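Local coordinates for protein putative invasin (Yersinia pseudotuberculosis IP 31758, PDB 5N40) that is an invasin-family adhesin of Yersinia, probably helping the bacterium attach to host cells through a C-type lectin-like domain at its tip, at residues A[246-257]-A[265-274]; A[280-288]-A[309-317]. The protein carries 1 engineered substitution. One frame throughout, in Å; residues are numbered along the deposited sequence.

How the interactions relate
Both contacts lie in the C-terminal adhesion domain, one after the other along the chain. Interaction 1 comes first: residues 265-274 return to the loop 246-257 that leaves strand 242-245, closing a loop round strand 258-262, which pairs with strand 265-269 as a hairpin. Helix 272-278, begun in interaction 1, leads to 280-288, where interaction 2 opens; it closes a longer loop, with helical turns inside it, when the chain returns at 309-317. The loops neither nest nor cross. The two contacts meet, their centres about 16 Å apart: Phe-270 O probably accepts from Arg-312 NE, and Gln-272 NE2 probably donates to Ser-313 O, tying the start of the first helix to the strands beyond the second.

Interaction 1 of 2, residues A[246-257]-A[265-274]; sequences RPYLAAEKPGTI and ETWAMFNQSQ
Leu-249 lays its CD2 methyl over one face of the Trp-267 indole, a CH-pi contact 4.0 Å from the centre of the six-membered ring and 13° off its normal. Trp-267 has CG beside its own backbone N (chi1 -59°), which folds the ring back along the loop, and its CE3-CZ3 edge lies near the carbonyl oxygens of Tyr-248 and Pro-247. A broad apolar ring suits this buried place, and its one polar atom, NE1, is satisfied by Glu-262 O. Two backbone bonds hold the chains together around this pair: Ala-268 N to Tyr-248 O (3.0 Å) and Ala-250 N to Thr-266 O (2.9 Å). Further along, the small methyl of Ala-268 meets Thr-256 CG2 at 3.7 Å and lets the chains come close. Thr-256 turns OG1 the other way, opposite its backbone N (chi1 -177°), where OG1 lies 2.9 Å from Met-269 O, beside a water that is also near Gln-274 OE1.

Behind this shell, Arg-246 grips Glu-252 end-on, NH2 to OE2 at 2.8 Å and NH1 to OE1 at 3.0 Å, with the carboxylate nearly in the guanidinium plane. Glu-252 OE1 also takes Leu-249 N on its anti side, which fixes the loop under the leucine, and the charge of Arg-246 has a second partner in Glu-235. At the far end, Asn-271 OD1 accepts from Gln-274 N while Gln-274 OE1 accepts from Asn-271 N. The whole is a loop joined by a single beta bridge to the outgoing strand of a hairpin, and that strand runs into a helix through a capping box, within a C-type lectin-like fold.

Interaction 2 of 2, residues A[280-288]-A[309-317]; sequences TVPSSSQLV and QVYRSSTSA
Val-281 and Leu-287 both aim a methyl at the backbone of 311-314, where a capping box at the start of helix 284-293 meets a strand corner in the C-type lectin-like fold. Val-281 places CG1 opposite its backbone N (chi1 180°), against Arg-312 O and the carbonyl carbon of Ser-313. Leu-287, from the first turn of the helix, brings CD1 to 3.4 Å from Arg-312 O, with the CB atoms of Tyr-311 and Ser-313 near it; it also packs on Phe-244 of strand 242-245. Serines suit the join between helix start and corner, since their short hydroxyls reach backbone groups directly. Ser-314 OG donates to Val-281 O (2.7 Å) from above the carbonyl plane, and Ser-314 N donates to Pro-282 O at 2.9 Å, so the hydroxyl and the backbone N of one residue hold two successive carbonyls. The box pairs Ser-283 OG with Gln-286 N, and Gln-286 OE1 with Ser-283 N. Ser-313 OG accepts from Thr-315 N, an ST turn that helps shape the corner, and also bonds Phe-323 O. Thr-315, its hydroxyl beside its own backbone N (chi1 -54°), faces the helix start: Ser-284 N donates to Thr-315 OG1 at 2.9 Å with a nearly straight N-H...O angle of 173°.

Interaction 1 of 2, residues A[246-257]-A[265-274]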
# COMPACT_ATOMS: atom_id res chain seq x y z
N ARG A 246 -3.06 -26.18 18.06
CA ARG A 246 -4.18 -25.67 17.31
C ARG A 246 -4.94 -26.83 16.67
O ARG A 246 -4.37 -27.91 16.47
CB ARG A 246 -3.72 -24.69 16.23
CG ARG A 246 -2.87 -25.30 15.13
CD ARG A 246 -2.79 -24.37 13.94
NE ARG A 246 -1.89 -24.83 12.89
CZ ARG A 246 -2.22 -25.68 11.91
NH1 ARG A 246 -3.44 -26.20 11.84
NH2 ARG A 246 -1.32 -26.02 11.00
N PRO A 247 -6.21 -26.64 16.34
CA PRO A 247 -6.93 -27.68 15.60
C PRO A 247 -6.36 -27.85 14.20
O PRO A 247 -5.70 -26.97 13.65
CB PRO A 247 -8.37 -27.16 15.55
CG PRO A 247 -8.27 -25.70 15.81
CD PRO A 247 -7.08 -25.50 16.69
N TYR A 248 -6.64 -29.03 13.63
CA TYR A 248 -6.14 -29.39 12.31
C TYR A 248 -7.09 -28.91 11.22
O TYR A 248 -8.31 -28.99 11.37
CB TYR A 248 -5.99 -30.91 12.19
CG TYR A 248 -4.81 -31.51 12.91
CD1 TYR A 248 -3.55 -31.53 12.31
CD2 TYR A 248 -4.94 -32.08 14.17
CE1 TYR A 248 -2.47 -32.09 12.96
CE2 TYR A 248 -3.86 -32.64 14.82
CZ TYR A 248 -2.63 -32.64 14.21
OH TYR A 248 -1.54 -33.20 14.84
N LEU A 249 -6.51 -28.44 10.12
CA LEU A 249 -7.29 -28.27 8.90
C LEU A 249 -7.74 -29.63 8.38
O LEU A 249 -7.06 -30.65 8.57
CB LEU A 249 -6.46 -27.58 7.81
CG LEU A 249 -6.08 -26.11 8.03
CD1 LEU A 249 -5.08 -25.67 6.96
CD2 LEU A 249 -7.30 -25.22 8.01
N ALA A 250 -8.90 -29.64 7.72
CA ALA A 250 -9.35 -30.86 7.05
C ALA A 250 -8.28 -31.37 6.09
O ALA A 250 -8.03 -32.58 6.01
CB ALA A 250 -10.66 -30.58 6.31
N ALA A 251 -7.62 -30.46 5.37
CA ALA A 251 -6.57 -30.84 4.44
C ALA A 251 -5.36 -31.45 5.15
O ALA A 251 -4.56 -32.12 4.49
CB ALA A 251 -6.13 -29.61 3.63
N GLU A 252 -5.20 -31.22 6.45
CA GLU A 252 -4.13 -31.83 7.23
C GLU A 252 -4.50 -33.20 7.78
O GLU A 252 -3.60 -33.97 8.15
CB GLU A 252 -3.74 -30.90 8.39
CG GLU A 252 -2.95 -29.68 7.94
CD GLU A 252 -2.74 -28.65 9.04
OE1 GLU A 252 -3.67 -28.40 9.83
OE2 GLU A 252 -1.64 -28.06 9.10
N LYS A 253 -5.79 -33.54 7.84
CA LYS A 253 -6.26 -34.83 8.33
C LYS A 253 -7.31 -35.36 7.37
O LYS A 253 -8.52 -35.36 7.68
CB LYS A 253 -6.81 -34.70 9.76
CG LYS A 253 -5.75 -34.40 10.79
CD LYS A 253 -4.88 -35.62 11.09
CE LYS A 253 -3.79 -35.30 12.09
NZ LYS A 253 -2.89 -36.47 12.35
N PRO A 254 -6.89 -35.81 6.19
CA PRO A 254 -7.86 -36.25 5.18
C PRO A 254 -8.65 -37.47 5.56
O PRO A 254 -9.69 -37.73 4.95
CB PRO A 254 -6.99 -36.52 3.95
CG PRO A 254 -5.63 -36.79 4.50
CD PRO A 254 -5.51 -35.89 5.69
N GLY A 255 -8.20 -38.23 6.56
CA GLY A 255 -8.84 -39.47 6.93
C GLY A 255 -10.06 -39.36 7.81
O GLY A 255 -10.66 -40.39 8.14
N THR A 256 -10.47 -38.16 8.21
CA THR A 256 -11.65 -38.00 9.04
C THR A 256 -12.80 -37.40 8.23
O THR A 256 -12.59 -36.59 7.33
CB THR A 256 -11.37 -37.12 10.27
OG1 THR A 256 -12.55 -37.06 11.08
CG2 THR A 256 -10.98 -35.73 9.87
N ILE A 257 -14.01 -37.81 8.59
CA ILE A 257 -15.21 -37.43 7.86
C ILE A 257 -15.77 -36.10 8.34
O ILE A 257 -16.24 -35.29 7.54
CB ILE A 257 -16.26 -38.55 7.99
CG1 ILE A 257 -15.65 -39.92 7.66
CG2 ILE A 257 -17.48 -38.27 7.12
CD1 ILE A 257 -15.02 -40.00 6.28
N GLU A 265 -11.87 -21.07 6.72
CA GLU A 265 -11.08 -22.29 6.64
C GLU A 265 -11.97 -23.49 6.93
O GLU A 265 -13.01 -23.37 7.59
CB GLU A 265 -9.91 -22.26 7.64
CG GLU A 265 -9.01 -21.03 7.55
CD GLU A 265 -8.12 -21.04 6.31
OE1 GLU A 265 -8.05 -22.09 5.62
OE2 GLU A 265 -7.51 -19.98 6.02
N THR A 266 -11.55 -24.65 6.43
CA THR A 266 -12.28 -25.91 6.62
C THR A 266 -11.50 -26.79 7.59
O THR A 266 -10.37 -27.20 7.30
CB THR A 266 -12.49 -26.63 5.29
OG1 THR A 266 -13.28 -25.81 4.43
CG2 THR A 266 -13.21 -27.96 5.51
N TRP A 267 -12.13 -27.11 8.71
CA TRP A 267 -11.46 -27.78 9.81
C TRP A 267 -11.89 -29.24 9.91
O TRP A 267 -13.03 -29.59 9.63
CB TRP A 267 -11.78 -27.07 11.12
CG TRP A 267 -11.35 -25.65 11.10
CD1 TRP A 267 -12.13 -24.57 10.80
CD2 TRP A 267 -10.04 -25.15 11.36
NE1 TRP A 267 -11.38 -23.42 10.88
CE2 TRP A 267 -10.09 -23.76 11.22
CE3 TRP A 267 -8.83 -25.76 11.71
CZ2 TRP A 267 -8.97 -22.95 11.40
CZ3 TRP A 267 -7.73 -24.97 11.90
CH2 TRP A 267 -7.80 -23.57 11.75
N ALA A 268 -10.94 -30.08 10.31
CA ALA A 268 -11.23 -31.47 10.63
C ALA A 268 -11.94 -31.54 11.98
O ALA A 268 -11.62 -30.79 12.90
CB ALA A 268 -9.95 -32.29 10.66
N MET A 269 -12.89 -32.47 12.09
CA MET A 269 -13.68 -32.65 13.30
C MET A 269 -13.77 -34.13 13.63
O MET A 269 -13.71 -34.98 12.73
CB MET A 269 -15.08 -32.04 13.14
CG MET A 269 -15.08 -30.59 12.68
SD MET A 269 -14.32 -29.43 13.84
CE MET A 269 -15.73 -29.00 14.85
N PHE A 270 -13.93 -34.44 14.92
CA PHE A 270 -13.69 -35.78 15.43
C PHE A 270 -14.73 -36.16 16.47
O PHE A 270 -15.21 -35.31 17.23
CB PHE A 270 -12.30 -35.90 16.06
CG PHE A 270 -11.18 -35.46 15.17
CD1 PHE A 270 -10.85 -34.12 15.06
CD2 PHE A 270 -10.46 -36.39 14.44
CE1 PHE A 270 -9.82 -33.71 14.23
CE2 PHE A 270 -9.43 -35.99 13.61
CZ PHE A 270 -9.11 -34.65 13.51
N ASN A 271 -15.06 -37.45 16.52
CA ASN A 271 -15.76 -37.99 17.68
C ASN A 271 -14.73 -38.42 18.71
O ASN A 271 -13.52 -38.30 18.49
CB ASN A 271 -16.70 -39.14 17.28
CG ASN A 271 -15.95 -40.36 16.75
OD1 ASN A 271 -14.74 -40.49 16.90
ND2 ASN A 271 -16.70 -41.27 16.13
N GLN A 272 -15.20 -38.94 19.84
CA GLN A 272 -14.29 -39.21 20.95
C GLN A 272 -13.26 -40.28 20.59
O GLN A 272 -12.07 -40.12 20.88
CB GLN A 272 -15.09 -39.62 22.19
CG GLN A 272 -14.27 -39.65 23.46
CD GLN A 272 -13.88 -38.27 23.97
OE1 GLN A 272 -14.52 -37.26 23.64
NE2 GLN A 272 -12.84 -38.22 24.80
N SER A 273 -13.70 -41.37 19.97
CA SER A 273 -12.76 -42.45 19.68
C SER A 273 -11.70 -42.02 18.67
O SER A 273 -10.53 -42.40 18.79
CB SER A 273 -13.52 -43.69 19.18
OG SER A 273 -14.23 -43.40 17.99
N GLN A 274 -12.09 -41.22 17.67
CA GLN A 274 -11.12 -40.71 16.71
C GLN A 274 -10.10 -39.82 17.39
O GLN A 274 -8.90 -39.88 17.07
CB GLN A 274 -11.83 -39.93 15.61
CG GLN A 274 -12.60 -40.75 14.61
CD GLN A 274 -13.35 -39.86 13.64
OE1 GLN A 274 -14.12 -38.99 14.06
NE2 GLN A 274 -13.12 -40.05 12.35
O HOH W 1 -8.83 -27.81 4.92
O HOH W 2 -15.04 -37.08 11.82

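Interaction 2 of 2, residues A[280-288]-A[309-317]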
# COMPACT_ATOMS: atom_id res chain seq x y z
N THR A 280 -3.19 -37.35 22.61
CA THR A 280 -3.65 -37.18 23.98
C THR A 280 -4.63 -36.01 24.03
O THR A 280 -4.29 -34.89 23.62
CB THR A 280 -2.47 -36.92 24.92
OG1 THR A 280 -1.55 -38.02 24.85
CG2 THR A 280 -2.94 -36.75 26.36
N VAL A 281 -5.83 -36.26 24.54
CA VAL A 281 -6.85 -35.21 24.65
C VAL A 281 -6.73 -34.58 26.03
O VAL A 281 -6.69 -35.30 27.04
CB VAL A 281 -8.25 -35.79 24.40
CG1 VAL A 281 -9.32 -34.71 24.53
CG2 VAL A 281 -8.31 -36.44 23.04
N PRO A 282 -6.66 -33.25 26.14
CA PRO A 282 -6.52 -32.64 27.47
C PRO A 282 -7.77 -32.85 28.31
O PRO A 282 -8.87 -33.10 27.81
CB PRO A 282 -6.28 -31.16 27.16
CG PRO A 282 -6.87 -30.95 25.80
CD PRO A 282 -6.64 -32.24 25.07
N SER A 283 -7.58 -32.75 29.62
CA SER A 283 -8.72 -32.81 30.52
C SER A 283 -9.56 -31.55 30.37
O SER A 283 -9.12 -30.53 29.85
CB SER A 283 -8.25 -32.96 31.97
OG SER A 283 -7.59 -31.78 32.41
N SER A 284 -10.81 -31.63 30.86
CA SER A 284 -11.68 -30.46 30.77
C SER A 284 -11.15 -29.31 31.63
O SER A 284 -11.23 -28.15 31.23
CB SER A 284 -13.11 -30.84 31.16
OG SER A 284 -13.17 -31.44 32.43
N SER A 285 -10.60 -29.61 32.81
CA SER A 285 -10.05 -28.52 33.62
C SER A 285 -8.83 -27.89 32.95
O SER A 285 -8.62 -26.67 33.08
CB SER A 285 -9.68 -29.03 35.02
OG SER A 285 -8.60 -29.93 34.97
N GLN A 286 -8.02 -28.68 32.24
CA GLN A 286 -6.91 -28.11 31.49
C GLN A 286 -7.41 -27.14 30.43
O GLN A 286 -6.89 -26.02 30.30
CB GLN A 286 -6.08 -29.22 30.86
CG GLN A 286 -5.12 -29.88 31.86
CD GLN A 286 -4.58 -31.21 31.38
OE1 GLN A 286 -4.99 -31.72 30.35
NE2 GLN A 286 -3.65 -31.77 32.14
N LEU A 287 -8.43 -27.54 29.67
CA LEU A 287 -8.99 -26.65 28.65
C LEU A 287 -9.57 -25.39 29.28
O LEU A 287 -9.44 -24.30 28.72
CB LEU A 287 -10.05 -27.39 27.83
CG LEU A 287 -9.51 -28.40 26.83
CD1 LEU A 287 -10.63 -29.30 26.34
CD2 LEU A 287 -8.83 -27.69 25.65
N VAL A 288 -10.21 -25.52 30.44
CA VAL A 288 -10.78 -24.34 31.09
C VAL A 288 -9.66 -23.41 31.54
O VAL A 288 -9.81 -22.18 31.47
CB VAL A 288 -11.68 -24.76 32.27
CG1 VAL A 288 -12.10 -23.53 33.07
CG2 VAL A 288 -12.90 -25.51 31.77
N GLN A 309 -17.50 -24.10 17.71
CA GLN A 309 -17.80 -25.48 18.05
C GLN A 309 -16.92 -25.92 19.21
O GLN A 309 -15.79 -25.44 19.39
CB GLN A 309 -17.60 -26.42 16.86
CG GLN A 309 -18.28 -25.95 15.57
CD GLN A 309 -19.77 -25.67 15.75
OE1 GLN A 309 -20.40 -26.14 16.70
NE2 GLN A 309 -20.34 -24.89 14.82
N VAL A 310 -17.44 -26.85 20.01
CA VAL A 310 -16.79 -27.21 21.26
C VAL A 310 -15.53 -28.03 21.00
O VAL A 310 -15.31 -28.58 19.91
CB VAL A 310 -17.76 -27.97 22.17
CG1 VAL A 310 -19.00 -27.12 22.41
CG2 VAL A 310 -18.14 -29.33 21.57
N TYR A 311 -14.68 -28.10 22.03
CA TYR A 311 -13.44 -28.86 22.02
C TYR A 311 -13.58 -30.07 22.93
O TYR A 311 -14.13 -29.97 24.03
CB TYR A 311 -12.27 -27.98 22.48
CG TYR A 311 -11.79 -27.02 21.41
CD1 TYR A 311 -12.61 -26.00 20.94
CD2 TYR A 311 -10.52 -27.13 20.87
CE1 TYR A 311 -12.17 -25.13 19.94
CE2 TYR A 311 -10.07 -26.26 19.88
CZ TYR A 311 -10.90 -25.27 19.43
OH TYR A 311 -10.45 -24.41 18.43
N ARG A 312 -13.09 -31.22 22.47
CA ARG A 312 -13.23 -32.45 23.24
C ARG A 312 -12.23 -32.49 24.39
O ARG A 312 -11.12 -31.97 24.30
CB ARG A 312 -13.05 -33.68 22.34
CG ARG A 312 -14.17 -33.87 21.33
CD ARG A 312 -14.18 -35.27 20.73
NE ARG A 312 -15.44 -35.54 20.04
CZ ARG A 312 -16.57 -35.87 20.66
NH1 ARG A 312 -16.62 -35.99 21.98
NH2 ARG A 312 -17.67 -36.09 19.95
N SER A 313 -12.65 -33.12 25.49
CA SER A 313 -11.78 -33.37 26.62
C SER A 313 -11.74 -34.87 26.90
O SER A 313 -12.53 -35.65 26.38
CB SER A 313 -12.24 -32.62 27.88
OG SER A 313 -13.10 -33.42 28.68
N SER A 314 -10.80 -35.26 27.76
CA SER A 314 -10.64 -36.64 28.16
C SER A 314 -11.23 -36.92 29.54
O SER A 314 -10.97 -37.98 30.11
CB SER A 314 -9.16 -37.02 28.16
OG SER A 314 -8.42 -36.14 28.98
N THR A 315 -12.03 -36.00 30.07
CA THR A 315 -12.67 -36.17 31.37
C THR A 315 -14.03 -36.82 31.19
O THR A 315 -14.91 -36.26 30.52
CB THR A 315 -12.81 -34.82 32.08
OG1 THR A 315 -11.54 -34.17 32.14
CG2 THR A 315 -13.36 -35.00 33.49
N SER A 316 -14.22 -37.99 31.81
CA SER A 316 -15.50 -38.68 31.75
C SER A 316 -16.55 -37.95 32.58
O SER A 316 -16.30 -37.59 33.73
CB SER A 316 -15.35 -40.11 32.25
OG SER A 316 -14.40 -40.82 31.48
N ALA A 317 -17.73 -37.73 31.99
CA ALA A 317 -18.86 -37.13 32.68
C ALA A 317 -19.79 -38.20 33.23
O ALA A 317 -19.99 -38.29 34.45
CB ALA A 317 -19.62 -36.19 31.74
O HOH W 3 -11.06 -32.16 34.21